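Local atomic coordinates of fimbrium subunit Fim1C (Bacteroides vulgatus, PDB entry 4QB7), a protein that probably forms part of the tip of the fimbriae, surface filaments that mediate cell adhesion and biofilm formation. Residues 122-128 with 204-210; 134-139 with 266-270; 166-171 with 319-325; 193-198 with 284-289. One frame throughout, in Å; residues are numbered along the deposited sequence.

Interaction 1 (122-128 with 204-210)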
# COMPACT_ATOMS: atom_id res chain seq x y z
N PRO A 122 12.27 14.81 7.67
CA PRO A 122 11.89 14.99 6.26
C PRO A 122 10.40 14.71 5.96
O PRO A 122 9.60 14.37 6.86
CB PRO A 122 12.81 14.00 5.53
CG PRO A 122 13.04 12.91 6.52
CD PRO A 122 13.10 13.60 7.86
N THR A 123 10.02 14.92 4.68
CA THR A 123 8.66 14.65 4.17
C THR A 123 8.78 14.00 2.79
O THR A 123 9.85 14.07 2.16
CB THR A 123 7.73 15.91 4.12
OG1 THR A 123 8.15 16.84 3.12
CG2 THR A 123 7.57 16.59 5.45
N ILE A 124 7.68 13.35 2.36
CA ILE A 124 7.49 12.71 1.07
C ILE A 124 6.14 13.14 0.53
O ILE A 124 5.13 12.98 1.22
CB ILE A 124 7.56 11.17 1.17
CG1 ILE A 124 9.01 10.66 1.31
CG2 ILE A 124 6.84 10.49 -0.01
CD1 ILE A 124 9.08 9.20 1.66
N THR A 125 6.12 13.68 -0.70
CA THR A 125 4.91 13.94 -1.46
C THR A 125 4.76 12.72 -2.37
O THR A 125 5.66 12.41 -3.17
CB THR A 125 4.95 15.27 -2.19
OG1 THR A 125 5.08 16.29 -1.21
CG2 THR A 125 3.69 15.51 -3.04
N PHE A 126 3.65 11.99 -2.19
CA PHE A 126 3.43 10.75 -2.90
C PHE A 126 2.13 10.74 -3.71
O PHE A 126 1.08 11.17 -3.22
CB PHE A 126 3.44 9.61 -1.87
CG PHE A 126 3.24 8.20 -2.39
CD1 PHE A 126 4.27 7.52 -3.03
CD2 PHE A 126 2.04 7.53 -2.16
CE1 PHE A 126 4.08 6.23 -3.50
CE2 PHE A 126 1.86 6.23 -2.62
CZ PHE A 126 2.88 5.59 -3.29
N GLU A 127 2.22 10.26 -4.96
CA GLU A 127 1.10 10.08 -5.90
C GLU A 127 0.91 8.60 -6.17
O GLU A 127 1.89 7.87 -6.36
CB GLU A 127 1.31 10.85 -7.21
CG GLU A 127 0.01 11.07 -7.97
CD GLU A 127 0.08 11.48 -9.43
OE1 GLU A 127 1.12 12.00 -9.88
OE2 GLU A 127 -0.95 11.29 -10.12
N VAL A 128 -0.33 8.14 -6.16
CA VAL A 128 -0.70 6.75 -6.42
C VAL A 128 -0.60 6.49 -7.93
O VAL A 128 -1.18 7.23 -8.72
CB VAL A 128 -2.10 6.42 -5.85
CG1 VAL A 128 -2.50 4.99 -6.17
CG2 VAL A 128 -2.15 6.64 -4.35
N ASN A 204 -5.28 11.00 -3.91
CA ASN A 204 -4.49 10.35 -4.94
C ASN A 204 -3.07 10.88 -4.83
O ASN A 204 -2.13 10.25 -5.30
CB ASN A 204 -5.07 10.54 -6.34
CG ASN A 204 -4.95 11.92 -6.87
OD1 ASN A 204 -5.24 12.89 -6.19
ND2 ASN A 204 -4.42 12.02 -8.06
N LYS A 205 -2.91 12.04 -4.16
CA LYS A 205 -1.63 12.70 -3.91
C LYS A 205 -1.67 13.26 -2.49
O LYS A 205 -2.68 13.84 -2.12
CB LYS A 205 -1.37 13.78 -4.97
CG LYS A 205 0.11 14.08 -5.18
CD LYS A 205 0.35 15.28 -6.10
CE LYS A 205 1.80 15.42 -6.51
NZ LYS A 205 1.97 16.49 -7.52
N ALA A 206 -0.61 13.03 -1.67
CA ALA A 206 -0.59 13.49 -0.27
C ALA A 206 0.84 13.60 0.30
O ALA A 206 1.80 13.08 -0.29
CB ALA A 206 -1.43 12.56 0.60
N VAL A 207 0.99 14.28 1.47
CA VAL A 207 2.29 14.48 2.11
C VAL A 207 2.41 13.56 3.34
O VAL A 207 1.51 13.53 4.17
CB VAL A 207 2.53 15.99 2.45
CG1 VAL A 207 3.88 16.21 3.15
CG2 VAL A 207 2.43 16.85 1.20
N TYR A 208 3.48 12.77 3.40
CA TYR A 208 3.81 11.89 4.52
C TYR A 208 4.88 12.59 5.34
O TYR A 208 5.92 12.98 4.80
CB TYR A 208 4.27 10.48 4.06
CG TYR A 208 4.80 9.63 5.19
CD1 TYR A 208 3.93 8.90 6.01
CD2 TYR A 208 6.16 9.56 5.47
CE1 TYR A 208 4.42 8.16 7.10
CE2 TYR A 208 6.65 8.85 6.56
CZ TYR A 208 5.78 8.15 7.37
OH TYR A 208 6.30 7.46 8.44
N LYS A 209 4.63 12.73 6.64
CA LYS A 209 5.52 13.41 7.57
C LYS A 209 6.26 12.41 8.43
O LYS A 209 5.64 11.61 9.14
CB LYS A 209 4.71 14.37 8.46
CG LYS A 209 4.02 15.53 7.77
CD LYS A 209 3.65 16.54 8.84
CE LYS A 209 2.20 16.62 9.28
NZ LYS A 209 1.54 15.31 9.52
N PHE A 210 7.61 12.46 8.39
CA PHE A 210 8.46 11.59 9.18
C PHE A 210 8.47 12.02 10.65
O PHE A 210 8.86 11.22 11.50
CB PHE A 210 9.88 11.60 8.62
CG PHE A 210 10.09 10.69 7.44
CD1 PHE A 210 9.76 11.11 6.16
CD2 PHE A 210 10.66 9.44 7.59
CE1 PHE A 210 10.01 10.29 5.06
CE2 PHE A 210 10.89 8.61 6.49
CZ PHE A 210 10.57 9.05 5.24

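Interaction 2 (134-139 with 266-270)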
# COMPACT_ATOMS: atom_id res chain seq x y z
N TRP A 134 -3.42 -1.06 -12.49
CA TRP A 134 -3.14 -1.07 -11.05
C TRP A 134 -2.01 -2.02 -10.63
O TRP A 134 -1.83 -2.26 -9.44
CB TRP A 134 -4.42 -1.41 -10.25
CG TRP A 134 -5.60 -0.58 -10.65
CD1 TRP A 134 -6.53 -0.88 -11.60
CD2 TRP A 134 -5.90 0.74 -10.18
NE1 TRP A 134 -7.40 0.18 -11.75
CE2 TRP A 134 -7.04 1.18 -10.89
CE3 TRP A 134 -5.34 1.58 -9.21
CZ2 TRP A 134 -7.63 2.42 -10.64
CZ3 TRP A 134 -5.92 2.81 -8.97
CH2 TRP A 134 -7.05 3.22 -9.68
N LYS A 135 -1.23 -2.54 -11.59
CA LYS A 135 -0.21 -3.56 -11.32
C LYS A 135 1.13 -2.93 -11.07
O LYS A 135 2.08 -3.65 -10.75
CB LYS A 135 -0.15 -4.61 -12.46
CG LYS A 135 -1.54 -5.24 -12.73
CD LYS A 135 -1.53 -6.62 -13.35
CE LYS A 135 -2.79 -6.91 -14.15
NZ LYS A 135 -2.68 -6.41 -15.55
N ASP A 136 1.22 -1.59 -11.13
CA ASP A 136 2.47 -0.86 -10.91
C ASP A 136 2.47 -0.04 -9.60
O ASP A 136 3.41 0.74 -9.40
CB ASP A 136 2.70 0.11 -12.08
CG ASP A 136 3.07 -0.51 -13.41
OD1 ASP A 136 3.27 -1.76 -13.45
OD2 ASP A 136 3.17 0.25 -14.42
N MSE A 137 1.44 -0.19 -8.73
CA MSE A 137 1.31 0.57 -7.48
C MSE A 137 2.50 0.30 -6.59
O MSE A 137 3.00 -0.83 -6.55
CB MSE A 137 -0.01 0.26 -6.73
CG MSE A 137 -1.26 0.44 -7.59
SE MSE A 137 -2.86 0.05 -6.64
CE MSE A 137 -3.37 1.74 -6.18
N ILE A 138 2.99 1.35 -5.95
CA ILE A 138 4.15 1.30 -5.08
C ILE A 138 3.74 0.96 -3.65
O ILE A 138 2.80 1.54 -3.11
CB ILE A 138 4.87 2.68 -5.17
CG1 ILE A 138 5.33 3.04 -6.62
CG2 ILE A 138 5.96 2.85 -4.12
CD1 ILE A 138 6.17 2.03 -7.36
N ASP A 139 4.45 0.01 -3.03
CA ASP A 139 4.27 -0.33 -1.61
C ASP A 139 5.30 0.52 -0.85
O ASP A 139 6.43 0.08 -0.64
CB ASP A 139 4.42 -1.85 -1.38
CG ASP A 139 4.37 -2.32 0.06
OD1 ASP A 139 3.91 -1.54 0.93
OD2 ASP A 139 4.80 -3.48 0.33
N GLU A 266 -1.17 -10.34 -6.37
CA GLU A 266 -1.62 -8.97 -6.62
C GLU A 266 -2.50 -8.39 -5.48
O GLU A 266 -3.32 -9.09 -4.88
CB GLU A 266 -2.33 -8.90 -7.97
CG GLU A 266 -1.34 -9.12 -9.11
CD GLU A 266 -1.84 -9.33 -10.52
OE1 GLU A 266 -3.07 -9.45 -10.74
OE2 GLU A 266 -0.98 -9.41 -11.43
N ALA A 267 -2.25 -7.10 -5.16
CA ALA A 267 -2.96 -6.31 -4.14
C ALA A 267 -2.92 -4.83 -4.50
O ALA A 267 -2.11 -4.42 -5.33
CB ALA A 267 -2.34 -6.53 -2.77
N LEU A 268 -3.80 -4.02 -3.89
CA LEU A 268 -3.89 -2.58 -4.13
C LEU A 268 -3.32 -1.86 -2.94
O LEU A 268 -3.55 -2.27 -1.81
CB LEU A 268 -5.35 -2.15 -4.36
CG LEU A 268 -6.14 -2.87 -5.47
CD1 LEU A 268 -7.59 -2.54 -5.37
CD2 LEU A 268 -5.65 -2.48 -6.87
N TYR A 269 -2.55 -0.78 -3.18
CA TYR A 269 -1.89 0.01 -2.12
C TYR A 269 -2.27 1.45 -2.28
O TYR A 269 -1.81 2.11 -3.21
CB TYR A 269 -0.35 -0.14 -2.16
CG TYR A 269 0.13 -1.56 -2.33
CD1 TYR A 269 0.04 -2.48 -1.29
CD2 TYR A 269 0.65 -2.00 -3.55
CE1 TYR A 269 0.47 -3.80 -1.45
CE2 TYR A 269 1.11 -3.31 -3.71
CZ TYR A 269 1.00 -4.21 -2.66
OH TYR A 269 1.39 -5.51 -2.82
N PHE A 270 -3.09 1.95 -1.36
CA PHE A 270 -3.59 3.32 -1.41
C PHE A 270 -3.09 4.19 -0.27
O PHE A 270 -2.77 3.64 0.78
CB PHE A 270 -5.14 3.29 -1.32
CG PHE A 270 -5.87 2.82 -2.55
CD1 PHE A 270 -6.09 3.69 -3.61
CD2 PHE A 270 -6.34 1.52 -2.65
CE1 PHE A 270 -6.76 3.25 -4.76
CE2 PHE A 270 -7.04 1.10 -3.78
CZ PHE A 270 -7.25 1.97 -4.83
O HOH W 1 -0.72 -3.50 -7.42
O HOH W 2 0.61 3.17 -4.06

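Interaction 3 (166-171 with 319-325)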
# COMPACT_ATOMS: atom_id res chain seq x y z
N HIS A 166 4.95 -0.35 6.63
CA HIS A 166 4.05 -0.06 5.50
C HIS A 166 3.14 1.10 5.91
O HIS A 166 2.37 0.99 6.88
CB HIS A 166 3.26 -1.30 5.11
CG HIS A 166 4.13 -2.43 4.64
ND1 HIS A 166 4.55 -2.53 3.33
CD2 HIS A 166 4.60 -3.49 5.33
CE1 HIS A 166 5.27 -3.64 3.26
NE2 HIS A 166 5.33 -4.25 4.44
N VAL A 167 3.31 2.26 5.24
CA VAL A 167 2.62 3.49 5.61
C VAL A 167 1.32 3.71 4.80
O VAL A 167 0.60 4.67 5.05
CB VAL A 167 3.56 4.71 5.53
CG1 VAL A 167 4.73 4.52 6.48
CG2 VAL A 167 4.04 4.96 4.10
N LEU A 168 1.03 2.81 3.86
CA LEU A 168 -0.19 2.87 3.04
C LEU A 168 -1.24 1.88 3.59
O LEU A 168 -1.04 1.28 4.65
CB LEU A 168 0.16 2.49 1.57
CG LEU A 168 1.14 3.35 0.81
CD1 LEU A 168 1.36 2.81 -0.56
CD2 LEU A 168 0.67 4.78 0.72
N THR A 169 -2.37 1.73 2.88
CA THR A 169 -3.38 0.74 3.21
C THR A 169 -3.34 -0.33 2.10
O THR A 169 -3.15 0.00 0.91
CB THR A 169 -4.76 1.35 3.45
OG1 THR A 169 -5.58 0.36 4.06
CG2 THR A 169 -5.44 1.84 2.20
N GLN A 170 -3.45 -1.59 2.48
CA GLN A 170 -3.51 -2.66 1.49
C GLN A 170 -4.93 -3.23 1.36
O GLN A 170 -5.57 -3.51 2.37
CB GLN A 170 -2.55 -3.79 1.84
CG GLN A 170 -2.35 -4.72 0.65
CD GLN A 170 -1.61 -5.97 0.99
OE1 GLN A 170 -1.99 -7.06 0.58
NE2 GLN A 170 -0.52 -5.86 1.70
N ILE A 171 -5.41 -3.39 0.11
CA ILE A 171 -6.66 -4.11 -0.22
C ILE A 171 -6.11 -5.43 -0.71
O ILE A 171 -5.68 -5.53 -1.87
CB ILE A 171 -7.64 -3.40 -1.20
CG1 ILE A 171 -8.01 -1.96 -0.76
CG2 ILE A 171 -8.88 -4.24 -1.42
CD1 ILE A 171 -8.19 -1.71 0.80
N PHE A 319 -9.77 1.30 5.02
CA PHE A 319 -8.64 1.94 4.35
C PHE A 319 -7.72 2.54 5.45
O PHE A 319 -7.26 3.68 5.35
CB PHE A 319 -9.10 2.96 3.29
CG PHE A 319 -9.29 2.43 1.88
CD1 PHE A 319 -10.12 1.33 1.63
CD2 PHE A 319 -8.76 3.11 0.79
CE1 PHE A 319 -10.39 0.92 0.31
CE2 PHE A 319 -9.03 2.69 -0.53
CZ PHE A 319 -9.83 1.59 -0.76
N LYS A 320 -7.47 1.74 6.51
CA LYS A 320 -6.62 2.10 7.66
C LYS A 320 -5.14 1.98 7.32
O LYS A 320 -4.71 0.98 6.74
CB LYS A 320 -6.91 1.19 8.86
CG LYS A 320 -8.24 1.40 9.56
CD LYS A 320 -8.47 0.33 10.63
CE LYS A 320 -9.04 0.95 11.87
NZ LYS A 320 -9.68 -0.05 12.76
N LYS A 321 -4.34 2.98 7.74
CA LYS A 321 -2.88 2.97 7.57
C LYS A 321 -2.29 1.75 8.25
O LYS A 321 -2.65 1.43 9.39
CB LYS A 321 -2.29 4.24 8.19
CG LYS A 321 -0.83 4.46 7.94
CD LYS A 321 -0.43 5.85 8.43
CE LYS A 321 1.07 6.02 8.57
NZ LYS A 321 1.62 5.12 9.60
N GLY A 322 -1.40 1.06 7.55
CA GLY A 322 -0.70 -0.10 8.07
C GLY A 322 -1.55 -1.33 8.31
O GLY A 322 -1.15 -2.22 9.07
N THR A 323 -2.74 -1.40 7.65
CA THR A 323 -3.68 -2.52 7.73
C THR A 323 -3.83 -3.16 6.36
O THR A 323 -3.84 -2.45 5.35
CB THR A 323 -5.03 -2.02 8.26
OG1 THR A 323 -4.84 -1.43 9.54
CG2 THR A 323 -6.05 -3.12 8.43
N LYS A 324 -3.94 -4.50 6.33
CA LYS A 324 -4.29 -5.32 5.16
C LYS A 324 -5.80 -5.59 5.25
O LYS A 324 -6.23 -6.25 6.20
CB LYS A 324 -3.53 -6.67 5.13
CG LYS A 324 -2.04 -6.60 4.86
CD LYS A 324 -1.48 -7.93 4.34
CE LYS A 324 -1.00 -8.86 5.43
NZ LYS A 324 -0.68 -10.20 4.88
N HIS A 325 -6.61 -5.08 4.30
CA HIS A 325 -8.06 -5.33 4.30
C HIS A 325 -8.46 -6.37 3.26
O HIS A 325 -8.02 -6.29 2.10
CB HIS A 325 -8.88 -4.06 4.05
CG HIS A 325 -8.70 -2.96 5.06
ND1 HIS A 325 -9.48 -2.90 6.20
CD2 HIS A 325 -7.91 -1.86 5.02
CE1 HIS A 325 -9.11 -1.80 6.83
NE2 HIS A 325 -8.18 -1.13 6.15
O HOH W 3 2.12 2.36 9.27

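Interaction 4 (193-198 with 284-289)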
# COMPACT_ATOMS: atom_id res chain seq x y z
N LEU A 193 -15.60 -4.79 -11.63
CA LEU A 193 -15.48 -4.17 -10.32
C LEU A 193 -14.87 -2.79 -10.46
O LEU A 193 -13.88 -2.61 -11.17
CB LEU A 193 -14.63 -5.04 -9.35
CG LEU A 193 -14.63 -4.60 -7.89
CD1 LEU A 193 -15.88 -5.03 -7.17
CD2 LEU A 193 -13.48 -5.17 -7.18
N LYS A 194 -15.50 -1.80 -9.81
CA LYS A 194 -15.05 -0.42 -9.75
C LYS A 194 -15.00 0.03 -8.30
O LYS A 194 -15.80 -0.45 -7.49
CB LYS A 194 -15.99 0.52 -10.55
CG LYS A 194 -15.92 0.41 -12.05
CD LYS A 194 -16.92 1.33 -12.66
CE LYS A 194 -16.94 1.29 -14.16
NZ LYS A 194 -16.99 2.67 -14.74
N LEU A 195 -14.07 0.93 -7.96
CA LEU A 195 -14.04 1.56 -6.64
C LEU A 195 -14.64 2.96 -6.79
O LEU A 195 -14.22 3.72 -7.67
CB LEU A 195 -12.62 1.62 -6.03
CG LEU A 195 -12.48 2.44 -4.74
CD1 LEU A 195 -13.05 1.69 -3.52
CD2 LEU A 195 -11.05 2.89 -4.53
N ASP A 196 -15.66 3.26 -5.98
CA ASP A 196 -16.31 4.58 -5.95
C ASP A 196 -15.70 5.36 -4.76
O ASP A 196 -16.03 5.08 -3.61
CB ASP A 196 -17.84 4.44 -5.83
CG ASP A 196 -18.62 5.74 -5.93
OD1 ASP A 196 -17.98 6.82 -6.03
OD2 ASP A 196 -19.87 5.67 -5.93
N PRO A 197 -14.74 6.27 -5.03
CA PRO A 197 -14.04 6.95 -3.92
C PRO A 197 -14.74 8.18 -3.34
O PRO A 197 -14.18 8.87 -2.50
CB PRO A 197 -12.72 7.37 -4.57
CG PRO A 197 -13.10 7.66 -5.97
CD PRO A 197 -14.17 6.68 -6.33
N GLY A 198 -15.95 8.46 -3.80
CA GLY A 198 -16.63 9.67 -3.39
C GLY A 198 -16.02 10.83 -4.15
O GLY A 198 -15.61 10.66 -5.30
N ASP A 284 -18.55 5.83 2.71
CA ASP A 284 -17.67 6.92 2.31
C ASP A 284 -16.92 6.42 1.09
O ASP A 284 -16.81 7.12 0.09
CB ASP A 284 -16.72 7.36 3.46
CG ASP A 284 -17.29 8.40 4.41
OD1 ASP A 284 -18.52 8.64 4.37
OD2 ASP A 284 -16.50 9.00 5.18
N LEU A 285 -16.52 5.14 1.15
CA LEU A 285 -15.94 4.38 0.05
C LEU A 285 -16.93 3.27 -0.34
O LEU A 285 -17.56 2.67 0.54
CB LEU A 285 -14.57 3.80 0.41
CG LEU A 285 -13.46 4.81 0.67
CD1 LEU A 285 -12.26 4.12 1.15
CD2 LEU A 285 -13.13 5.61 -0.55
N LYS A 286 -17.10 3.03 -1.64
CA LYS A 286 -18.02 2.01 -2.14
C LYS A 286 -17.40 1.21 -3.27
O LYS A 286 -16.48 1.69 -3.92
CB LYS A 286 -19.32 2.66 -2.68
CG LYS A 286 -20.18 3.34 -1.67
CD LYS A 286 -21.35 3.99 -2.36
CE LYS A 286 -21.69 5.36 -1.84
NZ LYS A 286 -22.41 5.26 -0.55
N LEU A 287 -17.96 0.03 -3.55
CA LEU A 287 -17.61 -0.81 -4.69
C LEU A 287 -18.80 -0.84 -5.66
O LEU A 287 -19.94 -0.75 -5.22
CB LEU A 287 -17.26 -2.25 -4.26
CG LEU A 287 -16.06 -2.47 -3.34
CD1 LEU A 287 -15.98 -3.94 -2.96
CD2 LEU A 287 -14.76 -2.06 -3.98
N LYS A 288 -18.55 -0.95 -6.97
CA LYS A 288 -19.55 -1.12 -8.03
C LYS A 288 -19.23 -2.47 -8.66
O LYS A 288 -18.13 -2.64 -9.20
CB LYS A 288 -19.54 0.04 -9.05
CG LYS A 288 -19.89 1.43 -8.49
CD LYS A 288 -21.31 1.51 -7.94
CE LYS A 288 -21.73 2.92 -7.68
NZ LYS A 288 -22.21 3.56 -8.92
N ILE A 289 -20.10 -3.47 -8.47
CA ILE A 289 -19.83 -4.82 -8.95
C ILE A 289 -20.78 -5.23 -10.07
O ILE A 289 -21.94 -4.77 -10.12
CB ILE A 289 -19.86 -5.82 -7.76
CG1 ILE A 289 -19.17 -7.16 -8.12
CG2 ILE A 289 -21.26 -5.98 -7.17
CD1 ILE A 289 -18.88 -8.12 -6.96

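Interaction 1 (122-128 with 204-210)
Pro122 and Phe210 meet at one end of an antiparallel strand pair, 123-127 against 206-209, in an all-antiparallel sheet of this fimbrillin-like protein. The proline lays CG over one face of the phenylalanine ring, a CH-pi contact 4.1 Å from the centroid and 26° off the normal. Ile124 takes the edge instead: its CD1 sits 3.7 Å from Phe210 CE1. The opposite face of that ring is filled from within its own segment, where Tyr208 brings CE2 over the centre. With CG anti to the carbonyl carbon (chi1 -81°), Phe210 swings its ring back beside its own N, the atom that donates to Pro122 O. Cut back to alanine, Phe210 would probably leave Pro122 CG, Ile124 CD1 and the Tyr208 ring facing a gap.

Behind the ring the backbones pair regularly. Ile124 and Tyr208 exchange two bonds, Tyr208 N reaching Ile124 O at 2.7 Å and nearly straight, and Phe126 and Ala206 do the same. Ile124, Phe126, Ala206 and Tyr208 share the buried face. The other face carries Thr123, Thr125, Glu127, Lys205, Val207 and Lys209: Thr123 CB packs on Val207 CG1 at 4.0 Å, while the extended Lys205 chain passes Thr125.

Further out, strand 111-113 pairs along 123-127, and Trp215 meets the Tyr208 ring edge-to-face. The Tyr208 hydroxyl is tied to Asp213 and Thr142, which hold the ring that backs Phe210. At the far end Val128 N closes the pairing on Asn204 O at 2.9 Å.

Interaction 2 (134-139 with 266-270)
Met137, a selenomethionine in this crystal, reaches down from the loop 134-139 onto the strand 268-270 and makes the tight half of the contact. Its first torsion sets CG anti to the carbonyl carbon, and the bend at chi3 (98°) turns CE over a face of the Phe270 ring. That methyl lies 4.1 Å from the centroid, 14° off the normal, toward the rim of the ring. SE stands farther off above the same face, 5.3 Å from the centroid. It rests against Leu268 CD2 at 3.8 Å, and Trp134 CB touches the same leucine methyl. Tyr269 is held from two directions: Met137 CB comes to its edge, and Asp139 CB stands 4.2 Å above the ring centroid, almost on the normal. The carboxylate beyond that CB is taken by His166.

No direct hydrogen bond joins the two backbones; waters bridge them on either flank of Met137, one donating to Trp134 O and Ala267 O, the other to Ile138 O and Tyr269 O. The loose part is the exposed end, where Lys135 lays CD 3.4 Å from Glu266 OE2, yet its chi4 bend leaves NZ 5.4 Å from that same OE2, beyond a salt bridge.

Strand 259-270 pairs on its other side with 159-178. The contact thus lays a loop along a sheet strand, with a Met-aromatic contact at its centre.

Interaction 3 (166-171 with 319-325)
Thr169 has OG1 anti to the backbone N (chi1 -167°), which aims the hydroxyl at Lys320 O and turns CG2 to the Phe319 ring. In Ile171, chi1 of -53° followed by a further turn at chi2 swings CD1 to 3.5 Å from Phe319 CE1. Both side chains cross that ring at about a right angle. The hydroxyl donates to Lys320 O at 2.9 Å from well above the carbonyl plane. Thr323 N reaches the same oxygen from the opposite face, and two donors therefore grip it. With a valine in place of Thr169, Lys320 O would probably lose the hydroxyl donor on one face and be left, of these two, with Thr323 N.

That turn, Lys320 to Thr323, is a type II beta turn with Gly322 at its third position, and it leads into a parallel pairing of strands 169-171 and 323-325 inside the mixed sheet. Gly322 N binds Leu168 O, Gln170 N binds Thr323 O, and His325 N closes on Gln170 O at 2.7 Å with the N-H almost straight at it. Beside them the Gln170 amide lies along the Lys324 chain, NE2 3.5 Å from Lys324 CD.

His325 braces the turn. Its NE2 accepts from Lys320 N at 3.0 Å, near the ring plane, and ND1 is bonded to Asp342, consistent with the proton being on ND1. Thr169 OG1 lies at the ring's edge. Lys321 runs CG past Val167 O, and its NZ forms a salt bridge with Asp213 and gives a hydrogen bond to a water that also donates to His166 O.

Interaction 4 (193-198 with 284-289)
The Asp196 carboxylate stands between Lys286 and Lys288, whose chains pass on opposite sides of its plane. On the Lys288 side, CE comes 3.8 Å from Asp196 OD2, but Lys288 NZ stays 4.3 Å from that oxygen, beyond a salt bridge, and is instead paired with Glu228. On the Lys286 side the contact is nearer the backbone, Asp196 CB to Lys286 CB at 3.9 Å, since the lysine amine turns off to Gly283 O. The remaining oxygen, Asp196 OD1, takes a weak bond from Gly198 N just past the strand end.

Beneath these side chains two strands, 193-196 and 286-289, run antiparallel as neighbours in a sheet. Lys194 and Lys288 form one hydrogen-bonded pair, Asp196 and Lys286 the next; Asp196 N to Lys286 O is 2.7 Å. The face with Lys194, Asp196, Lys286 and Lys288 is polar, and the other is all aliphatic. There Leu193, with CG anti to the backbone N (chi1 -171°), leans CD1 across to Ile289 CG1 at 4.0 Å. Leu195 CD1 likewise meets Leu287 CD2 at 4.1 Å. Past the strand end, Leu285 CD2 packs on Pro197 CA.

Strand 301-313 flanks 286-296 on its far side, bonding Leu287 to Val312 and Ile289 to Lys310, while 229-230 lies along the outer edge of 186-196. Ile174 of strand 159-178 packs against Leu193 and Leu287, so the aliphatic face looks onto the mixed sheet, as in a beta sandwich.

How the interactions relate
From the N terminus, the chain lays down 122-128, 134-139, 166-171 and 193-198 before any of the four loops closes. Interaction 1 closes first, at 204-210, then interaction 2 at 266-270, interaction 4 at 284-289 and finally interaction 3 at 319-325. Interactions 1, 2 and 3 cross one another, and 4 crosses 1 and 2 but nests inside 3. Interactions 2 and 3 share the mixed sheet, where strands 159-178 and 259-270 are neighbours, and Asp139 bonds His166 between them. Val128 on Met137 joins the sheet of interaction 1 to this middle; Phe270 on Leu195 and Phe319 on Leu285 join that of interaction 4.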